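Local coordinates for protein peptidoglycan-N-acetylmuramic acid deacetylase PdaC (Bacillus subtilis subsp. subtilis str. 168, PDB 6H8N) that removes acetyl groups from N-acetylmuramic acid residues of peptidoglycan, which confers resistance to lysozyme, and also deacylates chitin oligomers, at residues N63-N67 with Y100-L104. The protein carries 1 engineered substitution. Numbering follows the deposited sequence.
Sequences NEVGN and YRPTL
Asn67 N donates a backbone hydrogen bond of 2.9 Å to Leu104 O as strand 64-67 meets 100-104, the loop leading into strand 104-105, at a steep angle, their directions 74° apart. At the start of the loop, Tyr100 OH accepts from Val65 N (3.3 Å, 179°), a long but straight bond. A trans chi1 (-179°) swings the ring out to the strand, so its hydroxyl serves a backbone amide. Val65 O lies in the ring plane at the edge, 3.4 Å from Tyr100 CE2, while Val65 CB packs on the same carbon. In this NodB-homology domain, strand 64-67 pairs in parallel with strand 40-43 and is followed directly by the zinc ligand His68; the loop lines its other edge. Between the two bonds a water donates to Val65 O and accepts from Leu104 N, bridging the backbones. The compact apolar ring of Pro102 packs against the strand, CB 3.6 Å from Val65 O. Gly66, lacking a side chain, lets its CA come within 3.4 Å of Leu104 O. Glu64 extends across Leu104, Glu64 OE2 lying 3.3 Å from Leu104 CD1; that oxygen bonds Ser187 and a second water, which also reaches Thr103 OG1. The carboxamide of Asn67 faces helix 80-98, ND2 bonding Gln91 OE1 and Ile87 O.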
loop_
_atom_site.group_PDB
_atom_site.type_symbol
_atom_site.label_atom_id
_atom_site.label_comp_id
_atom_site.label_asym_id
_atom_site.label_seq_id
_atom_site.Cartn_x
_atom_site.Cartn_y
_atom_site.Cartn_z
ATOM N N ASN A 63 -4.566 9.457 1.514
ATOM C CA ASN A 63 -3.899 8.197 1.246
ATOM C C ASN A 63 -4.282 7.663 -0.128
ATOM O O ASN A 63 -5.324 8.014 -0.691
ATOM C CB ASN A 63 -4.237 7.224 2.360
ATOM C CG ASN A 63 -3.856 7.784 3.697
ATOM O OD1 ASN A 63 -2.660 7.905 4.005
ATOM N ND2 ASN A 63 -4.851 8.140 4.514
ATOM N N GLU A 64 -3.420 6.822 -0.669
ATOM C CA GLU A 64 -3.638 6.212 -1.966
ATOM C C GLU A 64 -4.298 4.855 -1.758
ATOM O O GLU A 64 -4.043 4.175 -0.755
ATOM C CB GLU A 64 -2.313 6.065 -2.723
ATOM C CG GLU A 64 -2.475 5.522 -4.133
ATOM C CD GLU A 64 -1.237 5.659 -4.984
ATOM O OE1 GLU A 64 -0.123 5.757 -4.465
ATOM O OE2 GLU A 64 -1.388 5.651 -6.238
ATOM N N VAL A 65 -5.159 4.469 -2.696
ATOM C CA VAL A 65 -5.871 3.200 -2.648
ATOM C C VAL A 65 -5.512 2.386 -3.876
ATOM O O VAL A 65 -5.626 2.867 -5.012
ATOM C CB VAL A 65 -7.388 3.407 -2.552
ATOM C CG1 VAL A 65 -8.134 2.071 -2.653
ATOM C CG2 VAL A 65 -7.715 4.109 -1.261
ATOM N N GLY A 66 -5.118 1.133 -3.642
ATOM C CA GLY A 66 -4.837 0.187 -4.694
ATOM C C GLY A 66 -5.765 -1.013 -4.609
ATOM O O GLY A 66 -6.460 -1.218 -3.621
ATOM N N ASN A 67 -5.770 -1.799 -5.675
ATOM C CA ASN A 67 -6.667 -2.936 -5.829
ATOM C C ASN A 67 -5.969 -4.224 -5.396
ATOM O O ASN A 67 -4.887 -4.532 -5.895
ATOM C CB ASN A 67 -7.038 -2.985 -7.318
ATOM C CG ASN A 67 -8.058 -4.045 -7.677
ATOM O OD1 ASN A 67 -7.998 -5.200 -7.243
ATOM N ND2 ASN A 67 -8.977 -3.670 -8.554
ATOM N N TYR A 100 -13.439 6.997 -7.428
ATOM C CA TYR A 100 -11.995 6.865 -7.618
ATOM C C TYR A 100 -11.693 5.596 -8.401
ATOM O O TYR A 100 -12.322 4.558 -8.179
ATOM C CB TYR A 100 -11.363 6.789 -6.234
ATOM C CG TYR A 100 -9.848 6.678 -6.071
ATOM C CD1 TYR A 100 -9.086 7.814 -5.779
ATOM C CD2 TYR A 100 -9.218 5.439 -6.017
ATOM C CE1 TYR A 100 -7.715 7.726 -5.534
ATOM C CE2 TYR A 100 -7.837 5.336 -5.834
ATOM C CZ TYR A 100 -7.094 6.485 -5.532
ATOM O OH TYR A 100 -5.715 6.418 -5.244
ATOM N N ARG A 101 -10.745 5.696 -9.323
ATOM C CA ARG A 101 -10.264 4.576 -10.119
ATOM C C ARG A 101 -8.817 4.267 -9.743
ATOM O O ARG A 101 -7.900 4.984 -10.167
ATOM C CB ARG A 101 -10.363 4.894 -11.615
ATOM C CG ARG A 101 -9.854 3.731 -12.464
ATOM C CD ARG A 101 -10.164 3.905 -13.957
ATOM N NE ARG A 101 -9.478 5.050 -14.541
ATOM C CZ ARG A 101 -9.433 5.311 -15.847
ATOM N NH1 ARG A 101 -8.784 6.382 -16.284
ATOM N NH2 ARG A 101 -10.031 4.502 -16.719
ATOM N N PRO A 102 -8.551 3.208 -8.985
ATOM C CA PRO A 102 -7.154 2.858 -8.687
ATOM C C PRO A 102 -6.367 2.613 -9.959
ATOM O O PRO A 102 -6.887 2.091 -10.942
ATOM C CB PRO A 102 -7.277 1.565 -7.877
ATOM C CG PRO A 102 -8.637 1.673 -7.225
ATOM C CD PRO A 102 -9.501 2.340 -8.288
ATOM N N THR A 103 -5.088 2.985 -9.906
ATOM C CA THR A 103 -4.143 2.650 -10.959
ATOM C C THR A 103 -3.171 1.558 -10.552
ATOM O O THR A 103 -2.533 0.964 -11.430
ATOM C CB THR A 103 -3.338 3.886 -11.374
ATOM O OG1 THR A 103 -2.624 4.363 -10.252
ATOM C CG2 THR A 103 -4.256 4.993 -11.881
ATOM N N LEU A 104 -3.077 1.248 -9.260
ATOM C CA LEU A 104 -2.146 0.259 -8.738
ATOM C C LEU A 104 -2.891 -1.017 -8.398
ATOM O O LEU A 104 -3.963 -0.979 -7.784
ATOM C CB LEU A 104 -1.470 0.768 -7.463
ATOM C CG LEU A 104 -0.747 2.107 -7.538
ATOM C CD1 LEU A 104 -0.259 2.511 -6.158
ATOM C CD2 LEU A 104 0.405 2.019 -8.505
HETATM O O HOH W 1 -3.644 5.859 -8.081
HETATM O O HOH W 2 -4.020 3.336 -7.202
#